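Local coordinates for adhesion G-protein coupled receptor G6 (Danio rerio, PDB 6V55) that probably acts as a cell-surface adhesion receptor that signals through G proteins in myelination, its extracellular region carrying a calcium-binding CUB domain, at residues C5-F16 and Q29-A37; F47-C58 and K73-L82. One frame throughout, in Å; residues are numbered along the deposited sequence.

Both contacts lie inside the CUB domain, are partly buried and do not touch, with centres about 19 Å apart. Interaction 1 pairs an edge strand with strand 30-36 in the mixed sheet. Interaction 2 joins the end of strand 41-51, in the antiparallel sheet, and the loop after it to the end of strand 71-74, at the other edge of the mixed one, and the turns that follow. Each holds one disulfide and an aromatic cluster on its buried side. Interaction 1 is a regular parallel strand pairing, while interaction 2 is mostly turns with few backbone bonds. At the surface, interaction 1 bears an Asn-linked glycan and interaction 2 reaches the calcium ion.

Interaction 1: residues C5-F16 and Q29-A37; sequences CNVVLTDSQGSF and QSCNWTIQA. With NAG (2-acetamido-2-deoxy-beta-D-glucopyranose), chain E.
Residues 5-10 run parallel to 31-36, with Val8 opposite Thr34 and Leu9 opposite Ile35, and Leu9 N bonds to Thr34 O at 2.8 Å. Thr34 N to Val7 O and Gln36 N to Leu9 O continue the pattern. At the start of the pairing, Asn32 N donates to Cys5 O. Asn6 turns its side-chain amide along the same strand: ND2 gives a fairly straight bond to Ser30 O (3.1 Å, 160°), which lies close to the amide plane. The disulfide Cys5-Cys31 closes this end. SG of Cys5 sits between its own backbone N and carbonyl carbon (chi1 81°), which turns it to the sulfur of Cys31.

Trp33 fills the buried side. Phe16 stacks face to face on its five-membered ring, with centroids 4.2 Å apart and planes at 30°. Phe16 CD1 lies over the centre of the indole. Cys31 CB and Cys5 O lie over the opposite indole face, toward its rim, and Val7 CG2 comes obliquely to Trp33 CD1 at 3.6 Å. Phe106 meets the indole with its ring nearly perpendicular. Phe16 belongs to the antiparallel sheet and Trp33 to the mixed one, so their stack spans the two layers of the CUB beta sandwich. With only an alanine in place of Trp33, Phe16 would probably lose its stacking partner and a gap would open beside Cys31 of the disulfide.

On the other face, Asn32 carries a glycan, its ND2 bonded to C1 of the sugar at 1.5 Å. Thr34 completes the Asn-X-Thr sequon, and its OG1 donates to Asn32 OD1 (3.0 Å). A water accepts from Asn32 ND2 and donates to Asn6 OD1. Val8 CG2 lies 3.7 Å from C6 of the sugar.

Interaction 2: residues F47-C58 and K73-L82; sequences FLDFELEEAQGC and KFCGLTANGL. With CA (calcium ion), chain C; NAG (2-acetamido-2-deoxy-beta-D-glucopyranose), chain N.
Phe50 lays one ring face over Ala79, whose CB stands above the ring centre, 3.6 Å from the centroid. Phe50 CG is anti to the backbone N (chi1 -178°), which swings the ring across the turns of 75-80. Its edge meets Phe74 O and Cys75 CA, with CZ 3.9 Å from Phe74 CB. The same Ala79 methyl also lies over one face of the Phe47 ring, 4.0 Å from its centroid, so the two rings approach it about at right angles. Phe106 and Val63 also touch Phe50.

Backbone bonds are few. Leu52 N gives a nearly straight one to Gly76 O (2.8 Å, 175°), and Phe47 N bonds to Leu82 O. Gly76 passes close to Glu54 CG, where a side chain would be tight.

Lys73 extends past the disulfide, and its NZ donates to Gly57 O at 2.8 Å. The disulfide joins Cys58 to Cys75, tying the loop after strand 41-51 to the end of strand 71-74. Glu53 sets off away from 73-82, and its OE1 binds the calcium ion at 2.5 Å. Lys477 forms a salt bridge with its OE2. Asp61, Asp98, Ser100 and Val101 complete the protein ligands of this site, which is typical of calcium-binding CUB domains.

Interaction 1: residues C5-F16 and Q29-A37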
loop_
_atom_site.group_PDB
_atom_site.type_symbol
_atom_site.label_atom_id
_atom_site.label_comp_id
_atom_site.label_asym_id
_atom_site.label_seq_id
_atom_site.Cartn_x
_atom_site.Cartn_y
_atom_site.Cartn_z
ATOM N N CYS A 5 -2.756 1.837 -10.496
ATOM C CA CYS A 5 -2.310 1.231 -9.245
ATOM C C CYS A 5 -3.462 0.566 -8.474
ATOM O O CYS A 5 -3.355 0.359 -7.265
ATOM C CB CYS A 5 -1.538 2.258 -8.375
ATOM S SG CYS A 5 -2.488 3.486 -7.352
ATOM N N ASN A 6 -4.551 0.182 -9.144
ATOM C CA ASN A 6 -5.595 -0.669 -8.550
ATOM C C ASN A 6 -5.790 -1.851 -9.491
ATOM O O ASN A 6 -6.748 -1.879 -10.270
ATOM C CB ASN A 6 -6.902 0.073 -8.325
ATOM C CG ASN A 6 -6.809 1.110 -7.215
ATOM O OD1 ASN A 6 -7.285 0.890 -6.093
ATOM N ND2 ASN A 6 -6.198 2.254 -7.525
ATOM N N VAL A 7 -4.891 -2.835 -9.392
ATOM C CA VAL A 7 -4.833 -3.963 -10.313
ATOM C C VAL A 7 -4.925 -5.272 -9.532
ATOM O O VAL A 7 -4.861 -5.305 -8.302
ATOM C CB VAL A 7 -3.544 -3.954 -11.164
ATOM C CG1 VAL A 7 -3.686 -3.036 -12.368
ATOM C CG2 VAL A 7 -2.372 -3.530 -10.303
ATOM N N VAL A 8 -5.077 -6.361 -10.286
ATOM C CA VAL A 8 -5.002 -7.727 -9.779
ATOM C C VAL A 8 -3.887 -8.427 -10.542
ATOM O O VAL A 8 -3.962 -8.564 -11.769
ATOM C CB VAL A 8 -6.331 -8.486 -9.929
ATOM C CG1 VAL A 8 -6.141 -9.971 -9.640
ATOM C CG2 VAL A 8 -7.354 -7.931 -8.979
ATOM N N LEU A 9 -2.854 -8.860 -9.827
ATOM C CA LEU A 9 -1.670 -9.432 -10.454
ATOM C C LEU A 9 -1.714 -10.947 -10.295
ATOM O O LEU A 9 -1.835 -11.451 -9.173
ATOM C CB LEU A 9 -0.394 -8.842 -9.849
ATOM C CG LEU A 9 -0.402 -7.309 -9.744
ATOM C CD1 LEU A 9 0.836 -6.756 -9.037
ATOM C CD2 LEU A 9 -0.552 -6.684 -11.123
ATOM N N THR A 10 -1.649 -11.671 -11.422
ATOM C CA THR A 10 -1.833 -13.119 -11.434
ATOM C C THR A 10 -0.641 -13.891 -11.984
ATOM O O THR A 10 -0.740 -15.112 -12.126
ATOM C CB THR A 10 -3.072 -13.517 -12.259
ATOM O OG1 THR A 10 -2.859 -13.179 -13.635
ATOM C CG2 THR A 10 -4.335 -12.832 -11.760
ATOM N N ASP A 11 0.471 -13.235 -12.316
ATOM C CA ASP A 11 1.617 -13.959 -12.849
ATOM C C ASP A 11 2.350 -14.696 -11.729
ATOM O O ASP A 11 2.105 -14.465 -10.538
ATOM C CB ASP A 11 2.567 -13.012 -13.580
ATOM C CG ASP A 11 2.041 -12.596 -14.948
ATOM O OD1 ASP A 11 0.995 -13.139 -15.383
ATOM O OD2 ASP A 11 2.689 -11.731 -15.589
ATOM N N SER A 12 3.255 -15.606 -12.134
ATOM C CA SER A 12 3.946 -16.466 -11.171
ATOM C C SER A 12 4.955 -15.679 -10.345
ATOM O O SER A 12 5.188 -16.003 -9.174
ATOM C CB SER A 12 4.646 -17.624 -11.888
ATOM O OG SER A 12 6.034 -17.365 -12.061
ATOM N N GLN A 13 5.566 -14.660 -10.940
ATOM C CA GLN A 13 6.369 -13.696 -10.209
ATOM C C GLN A 13 6.326 -12.371 -10.957
ATOM O O GLN A 13 5.948 -12.309 -12.131
ATOM C CB GLN A 13 7.813 -14.170 -10.033
ATOM C CG GLN A 13 8.351 -14.909 -11.240
ATOM C CD GLN A 13 9.730 -15.477 -10.998
ATOM O OE1 GLN A 13 9.908 -16.381 -10.175
ATOM N NE2 GLN A 13 10.723 -14.945 -11.711
ATOM N N GLY A 14 6.697 -11.306 -10.263
ATOM C CA GLY A 14 6.727 -10.016 -10.905
ATOM C C GLY A 14 7.167 -8.928 -9.959
ATOM O O GLY A 14 7.762 -9.181 -8.909
ATOM N N SER A 15 6.849 -7.703 -10.358
ATOM C CA SER A 15 7.282 -6.515 -9.655
ATOM C C SER A 15 6.199 -5.457 -9.793
ATOM O O SER A 15 5.490 -5.402 -10.805
ATOM C CB SER A 15 8.602 -6.000 -10.224
ATOM O OG SER A 15 9.361 -5.359 -9.228
ATOM N N PHE A 16 6.057 -4.636 -8.754
ATOM C CA PHE A 16 5.269 -3.420 -8.856
ATOM C C PHE A 16 5.885 -2.378 -7.947
ATOM O O PHE A 16 6.525 -2.708 -6.946
ATOM C CB PHE A 16 3.790 -3.629 -8.529
ATOM C CG PHE A 16 3.507 -4.088 -7.129
ATOM C CD1 PHE A 16 3.144 -3.181 -6.141
ATOM C CD2 PHE A 16 3.498 -5.437 -6.826
ATOM C CE1 PHE A 16 2.858 -3.614 -4.862
ATOM C CE2 PHE A 16 3.204 -5.884 -5.542
ATOM C CZ PHE A 16 2.878 -4.978 -4.568
ATOM N N GLN A 29 -2.896 9.503 -2.989
ATOM C CA GLN A 29 -2.970 8.241 -3.690
ATOM C C GLN A 29 -3.896 7.289 -2.965
ATOM O O GLN A 29 -4.070 7.370 -1.742
ATOM C CB GLN A 29 -1.587 7.617 -3.780
ATOM C CG GLN A 29 -0.644 8.361 -4.641
ATOM C CD GLN A 29 -1.215 8.594 -6.005
ATOM O OE1 GLN A 29 -1.403 7.660 -6.794
ATOM N NE2 GLN A 29 -1.511 9.844 -6.298
ATOM N N SER A 30 -4.469 6.357 -3.723
ATOM C CA SER A 30 -5.117 5.218 -3.087
ATOM C C SER A 30 -4.964 4.015 -4.005
ATOM O O SER A 30 -5.600 3.951 -5.062
ATOM C CB SER A 30 -6.576 5.490 -2.791
ATOM O OG SER A 30 -7.234 4.242 -2.688
ATOM N N CYS A 31 -4.150 3.057 -3.579
ATOM C CA CYS A 31 -3.741 1.943 -4.405
ATOM C C CYS A 31 -4.163 0.626 -3.754
ATOM O O CYS A 31 -4.222 0.520 -2.527
ATOM C CB CYS A 31 -2.236 2.001 -4.598
ATOM S SG CYS A 31 -1.575 3.491 -5.422
ATOM N N ASN A 32 -4.458 -0.387 -4.592
ATOM C CA ASN A 32 -4.910 -1.729 -4.168
ATOM C C ASN A 32 -4.308 -2.669 -5.208
ATOM O O ASN A 32 -4.936 -2.984 -6.222
ATOM C CB ASN A 32 -6.446 -1.838 -4.079
ATOM C CG ASN A 32 -6.983 -3.278 -3.773
ATOM O OD1 ASN A 32 -6.242 -4.194 -3.457
ATOM N ND2 ASN A 32 -8.312 -3.439 -3.838
ATOM N N TRP A 33 -3.099 -3.132 -4.929
ATOM C CA TRP A 33 -2.518 -4.263 -5.633
ATOM C C TRP A 33 -2.959 -5.543 -4.935
ATOM O O TRP A 33 -2.490 -5.842 -3.832
ATOM C CB TRP A 33 -1.008 -4.157 -5.618
ATOM C CG TRP A 33 -0.458 -2.924 -6.244
ATOM C CD1 TRP A 33 -0.251 -2.706 -7.572
ATOM C CD2 TRP A 33 0.022 -1.759 -5.568
ATOM N NE1 TRP A 33 0.307 -1.470 -7.767
ATOM C CE2 TRP A 33 0.485 -0.871 -6.551
ATOM C CE3 TRP A 33 0.101 -1.380 -4.226
ATOM C CZ2 TRP A 33 1.007 0.363 -6.240
ATOM C CZ3 TRP A 33 0.624 -0.144 -3.923
ATOM C CH2 TRP A 33 1.074 0.702 -4.920
ATOM N N THR A 34 -3.847 -6.307 -5.563
ATOM C CA THR A 34 -4.224 -7.621 -5.051
ATOM C C THR A 34 -3.454 -8.686 -5.830
ATOM O O THR A 34 -3.502 -8.727 -7.059
ATOM C CB THR A 34 -5.740 -7.821 -5.141
ATOM O OG1 THR A 34 -6.365 -7.149 -4.040
ATOM C CG2 THR A 34 -6.124 -9.289 -5.082
ATOM N N ILE A 35 -2.713 -9.523 -5.123
ATOM C CA ILE A 35 -1.917 -10.571 -5.747
ATOM C C ILE A 35 -2.611 -11.898 -5.507
ATOM O O ILE A 35 -2.771 -12.312 -4.352
ATOM C CB ILE A 35 -0.494 -10.606 -5.187
ATOM C CG1 ILE A 35 0.065 -9.185 -5.078
ATOM C CG2 ILE A 35 0.342 -11.484 -6.063
ATOM C CD1 ILE A 35 1.345 -9.073 -4.257
ATOM N N GLN A 36 -3.014 -12.575 -6.585
ATOM C CA GLN A 36 -3.760 -13.820 -6.461
ATOM C C GLN A 36 -3.025 -14.967 -7.135
ATOM O O GLN A 36 -2.611 -14.861 -8.295
ATOM C CB GLN A 36 -5.159 -13.700 -7.038
ATOM C CG GLN A 36 -6.039 -14.835 -6.591
ATOM C CD GLN A 36 -7.497 -14.494 -6.679
ATOM O OE1 GLN A 36 -8.316 -15.021 -5.918
ATOM N NE2 GLN A 36 -7.838 -13.590 -7.600
ATOM N N ALA A 37 -2.870 -16.053 -6.395
ATOM C CA ALA A 37 -2.284 -17.309 -6.809
ATOM C C ALA A 37 -3.370 -18.387 -6.863
ATOM O O ALA A 37 -4.428 -18.236 -6.238
ATOM C CB ALA A 37 -1.176 -17.697 -5.813
HETATM C C1 NAG E . -8.990 -4.712 -3.598
HETATM C C2 NAG E . -10.376 -4.606 -2.921
HETATM C C3 NAG E . -11.056 -5.982 -2.869
HETATM C C4 NAG E . -11.165 -6.590 -4.261
HETATM C C5 NAG E . -9.775 -6.687 -4.896
HETATM C C6 NAG E . -9.834 -7.131 -6.335
HETATM C C7 NAG E . -10.277 -2.716 -1.349
HETATM C C8 NAG E . -10.292 -2.313 0.098
HETATM N N2 NAG E . -10.310 -4.031 -1.587
HETATM O O3 NAG E . -12.353 -5.877 -2.284
HETATM O O4 NAG E . -11.766 -7.882 -4.178
HETATM O O5 NAG E . -9.126 -5.399 -4.901
HETATM O O6 NAG E . -10.008 -6.020 -7.205
HETATM O O7 NAG E . -10.230 -1.889 -2.259
HETATM O O HOH W 1 -9.505 -1.019 -5.575
#

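Interaction 2: residues F47-C58 and K73-L82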
loop_
_atom_site.group_PDB
_atom_site.type_symbol
_atom_site.label_atom_id
_atom_site.label_comp_id
_atom_site.label_asym_id
_atom_site.label_seq_id
_atom_site.Cartn_x
_atom_site.Cartn_y
_atom_site.Cartn_z
ATOM N N PHE A 47 9.897 -6.338 0.037
ATOM C CA PHE A 47 10.148 -4.934 -0.239
ATOM C C PHE A 47 11.598 -4.793 -0.676
ATOM O O PHE A 47 12.509 -5.034 0.110
ATOM C CB PHE A 47 9.880 -4.091 0.999
ATOM C CG PHE A 47 8.424 -4.021 1.408
ATOM C CD1 PHE A 47 7.654 -2.922 1.053
ATOM C CD2 PHE A 47 7.838 -5.034 2.161
ATOM C CE1 PHE A 47 6.329 -2.832 1.426
ATOM C CE2 PHE A 47 6.510 -4.972 2.527
ATOM C CZ PHE A 47 5.755 -3.863 2.162
ATOM N N LEU A 48 11.829 -4.429 -1.930
ATOM C CA LEU A 48 13.193 -4.194 -2.366
ATOM C C LEU A 48 13.712 -2.839 -1.911
ATOM O O LEU A 48 14.934 -2.634 -1.853
ATOM C CB LEU A 48 13.266 -4.306 -3.889
ATOM C CG LEU A 48 12.621 -5.584 -4.444
ATOM C CD1 LEU A 48 12.517 -5.582 -5.985
ATOM C CD2 LEU A 48 13.394 -6.781 -3.964
ATOM N N ASP A 49 12.808 -1.919 -1.589
ATOM C CA ASP A 49 13.083 -0.534 -1.232
ATOM C C ASP A 49 11.795 0.034 -0.662
ATOM O O ASP A 49 10.715 -0.345 -1.113
ATOM C CB ASP A 49 13.517 0.282 -2.449
ATOM C CG ASP A 49 14.118 1.609 -2.067
ATOM O OD1 ASP A 49 14.412 1.776 -0.859
ATOM O OD2 ASP A 49 14.269 2.488 -2.955
ATOM N N PHE A 50 11.909 0.920 0.334
ATOM C CA PHE A 50 10.726 1.444 1.036
ATOM C C PHE A 50 11.115 2.708 1.787
ATOM O O PHE A 50 11.871 2.619 2.769
ATOM C CB PHE A 50 10.143 0.408 2.031
ATOM C CG PHE A 50 8.890 0.863 2.768
ATOM C CD1 PHE A 50 8.963 1.497 4.025
ATOM C CD2 PHE A 50 7.636 0.581 2.248
ATOM C CE1 PHE A 50 7.821 1.906 4.692
ATOM C CE2 PHE A 50 6.492 0.962 2.920
ATOM C CZ PHE A 50 6.588 1.625 4.145
ATOM N N GLU A 51 10.530 3.848 1.411
ATOM C CA GLU A 51 10.622 5.055 2.224
ATOM C C GLU A 51 9.305 5.811 2.139
ATOM O O GLU A 51 8.939 6.299 1.065
ATOM C CB GLU A 51 11.780 5.948 1.776
ATOM C CG GLU A 51 11.903 7.247 2.583
ATOM C CD GLU A 51 12.848 8.292 1.953
ATOM O OE1 GLU A 51 12.980 8.352 0.696
ATOM O OE2 GLU A 51 13.456 9.061 2.740
ATOM N N LEU A 52 8.599 5.915 3.263
ATOM C CA LEU A 52 7.369 6.691 3.346
ATOM C C LEU A 52 7.546 7.820 4.351
ATOM O O LEU A 52 8.504 7.844 5.129
ATOM C CB LEU A 52 6.188 5.812 3.756
ATOM C CG LEU A 52 5.210 5.438 2.646
ATOM C CD1 LEU A 52 5.911 4.578 1.623
ATOM C CD2 LEU A 52 4.060 4.682 3.240
ATOM N N GLU A 53 6.622 8.773 4.299
ATOM C CA GLU A 53 6.549 9.838 5.294
ATOM C C GLU A 53 6.245 9.232 6.658
ATOM O O GLU A 53 5.288 8.466 6.799
ATOM C CB GLU A 53 5.471 10.837 4.894
ATOM C CG GLU A 53 5.153 11.838 5.955
ATOM C CD GLU A 53 4.022 12.795 5.577
ATOM O OE1 GLU A 53 3.212 12.484 4.678
ATOM O OE2 GLU A 53 3.933 13.880 6.199
ATOM N N GLU A 54 7.082 9.506 7.650
ATOM C CA GLU A 54 6.869 8.882 8.947
ATOM C C GLU A 54 5.841 9.659 9.768
ATOM O O GLU A 54 5.722 10.882 9.647
ATOM C CB GLU A 54 8.187 8.744 9.713
ATOM C CG GLU A 54 8.161 7.550 10.710
ATOM C CD GLU A 54 9.413 7.431 11.563
ATOM O OE1 GLU A 54 9.592 6.373 12.222
ATOM O OE2 GLU A 54 10.225 8.388 11.548
ATOM N N ALA A 55 5.068 8.925 10.573
ATOM C CA ALA A 55 4.110 9.498 11.510
ATOM C C ALA A 55 3.828 8.492 12.617
ATOM O O ALA A 55 3.952 7.278 12.427
ATOM C CB ALA A 55 2.798 9.875 10.834
ATOM N N GLN A 56 3.445 9.022 13.783
ATOM C CA GLN A 56 3.011 8.198 14.906
ATOM C C GLN A 56 1.688 7.526 14.562
ATOM O O GLN A 56 0.706 8.201 14.250
ATOM C CB GLN A 56 2.856 9.049 16.166
ATOM C CG GLN A 56 4.146 9.252 16.957
ATOM C CD GLN A 56 4.623 7.977 17.637
ATOM O OE1 GLN A 56 3.892 7.365 18.421
ATOM N NE2 GLN A 56 5.853 7.562 17.327
ATOM N N GLY A 57 1.672 6.197 14.589
ATOM C CA GLY A 57 0.516 5.450 14.138
ATOM C C GLY A 57 0.321 5.435 12.639
ATOM O O GLY A 57 -0.765 5.048 12.180
ATOM N N CYS A 58 1.347 5.854 11.879
ATOM C CA CYS A 58 1.385 5.875 10.410
ATOM C C CYS A 58 0.202 6.651 9.798
ATOM O O CYS A 58 -0.325 6.287 8.741
ATOM C CB CYS A 58 1.511 4.437 9.871
ATOM S SG CYS A 58 3.258 3.737 9.967
ATOM N N LYS A 73 0.039 -2.079 9.221
ATOM C CA LYS A 73 0.372 -0.807 8.586
ATOM C C LYS A 73 1.858 -0.501 8.740
ATOM O O LYS A 73 2.488 -0.904 9.714
ATOM C CB LYS A 73 -0.459 0.343 9.158
ATOM C CG LYS A 73 -0.486 0.428 10.674
ATOM C CD LYS A 73 -1.290 1.621 11.175
ATOM C CE LYS A 73 -1.354 1.615 12.713
ATOM N NZ LYS A 73 -2.078 2.828 13.272
ATOM N N PHE A 74 2.419 0.202 7.753
ATOM C CA PHE A 74 3.852 0.471 7.670
ATOM C C PHE A 74 4.076 1.878 7.120
ATOM O O PHE A 74 3.385 2.303 6.191
ATOM C CB PHE A 74 4.578 -0.515 6.735
ATOM C CG PHE A 74 4.515 -1.954 7.162
ATOM C CD1 PHE A 74 5.530 -2.506 7.950
ATOM C CD2 PHE A 74 3.469 -2.777 6.742
ATOM C CE1 PHE A 74 5.495 -3.844 8.337
ATOM C CE2 PHE A 74 3.416 -4.119 7.128
ATOM C CZ PHE A 74 4.438 -4.653 7.929
ATOM N N CYS A 75 5.055 2.587 7.677
ATOM C CA CYS A 75 5.540 3.835 7.099
ATOM C C CYS A 75 6.993 4.017 7.511
ATOM O O CYS A 75 7.599 3.123 8.105
ATOM C CB CYS A 75 4.727 5.039 7.550
ATOM S SG CYS A 75 4.606 5.174 9.350
ATOM N N GLY A 76 7.526 5.205 7.232
ATOM C CA GLY A 76 8.911 5.496 7.562
ATOM C C GLY A 76 9.839 4.648 6.719
ATOM O O GLY A 76 9.670 4.533 5.498
ATOM N N LEU A 77 10.793 3.996 7.385
ATOM C CA LEU A 77 11.673 3.033 6.740
ATOM C C LEU A 77 11.392 1.607 7.173
ATOM O O LEU A 77 12.168 0.711 6.821
ATOM C CB LEU A 77 13.133 3.372 7.033
ATOM C CG LEU A 77 13.580 4.549 6.172
ATOM C CD1 LEU A 77 14.507 5.439 6.966
ATOM C CD2 LEU A 77 14.246 4.026 4.898
ATOM N N THR A 78 10.303 1.374 7.919
ATOM C CA THR A 78 10.228 0.180 8.758
ATOM C C THR A 78 9.954 -1.090 7.974
ATOM O O THR A 78 10.227 -2.180 8.474
ATOM C CB THR A 78 9.156 0.346 9.841
ATOM O OG1 THR A 78 7.864 0.440 9.230
ATOM C CG2 THR A 78 9.403 1.614 10.640
ATOM N N ALA A 79 9.467 -0.981 6.749
ATOM C CA ALA A 79 9.152 -2.160 5.962
ATOM C C ALA A 79 10.245 -2.519 4.975
ATOM O O ALA A 79 10.008 -3.390 4.140
ATOM C CB ALA A 79 7.839 -1.964 5.195
ATOM N N ASN A 80 11.434 -1.901 5.082
ATOM C CA ASN A 80 12.383 -1.865 3.968
ATOM C C ASN A 80 13.029 -3.220 3.689
ATOM O O ASN A 80 13.010 -3.689 2.553
ATOM C CB ASN A 80 13.458 -0.815 4.217
ATOM C CG ASN A 80 14.558 -0.868 3.184
ATOM O OD1 ASN A 80 14.390 -0.423 2.039
ATOM N ND2 ASN A 80 15.692 -1.428 3.575
ATOM N N GLY A 81 13.606 -3.869 4.687
ATOM C CA GLY A 81 14.198 -5.163 4.383
ATOM C C GLY A 81 13.284 -6.370 4.539
ATOM O O GLY A 81 13.771 -7.488 4.722
ATOM N N LEU A 82 11.974 -6.183 4.432
ATOM C CA LEU A 82 11.008 -7.143 4.950
ATOM C C LEU A 82 10.493 -8.118 3.891
ATOM O O LEU A 82 10.405 -7.796 2.701
ATOM C CB LEU A 82 9.828 -6.401 5.570
ATOM C CG LEU A 82 9.903 -6.219 7.087
ATOM C CD1 LEU A 82 11.152 -5.418 7.524
ATOM C CD2 LEU A 82 8.610 -5.576 7.577
HETATM CA CA CA C . 2.196 12.633 2.454
HETATM C C1 NAG N . -2.112 13.048 16.800
HETATM C C2 NAG N . -1.738 13.548 18.209
HETATM C C3 NAG N . -0.514 12.781 18.752
HETATM C C4 NAG N . -0.681 11.264 18.648
HETATM C C5 NAG N . -1.123 10.830 17.246
HETATM C C6 NAG N . -1.505 9.364 17.190
HETATM C C7 NAG N . -2.431 15.900 18.438
HETATM C C8 NAG N . -1.981 17.332 18.407
HETATM N N2 NAG N . -1.484 14.982 18.209
HETATM O O3 NAG N . -0.318 13.131 20.120
HETATM O O4 NAG N . 0.542 10.606 18.978
HETATM O O5 NAG N . -2.277 11.582 16.822
HETATM O O6 NAG N . -2.119 8.996 15.962
HETATM O O7 NAG N . -3.608 15.590 18.643
HETATM O O HOH W 2 1.270 12.745 0.070
#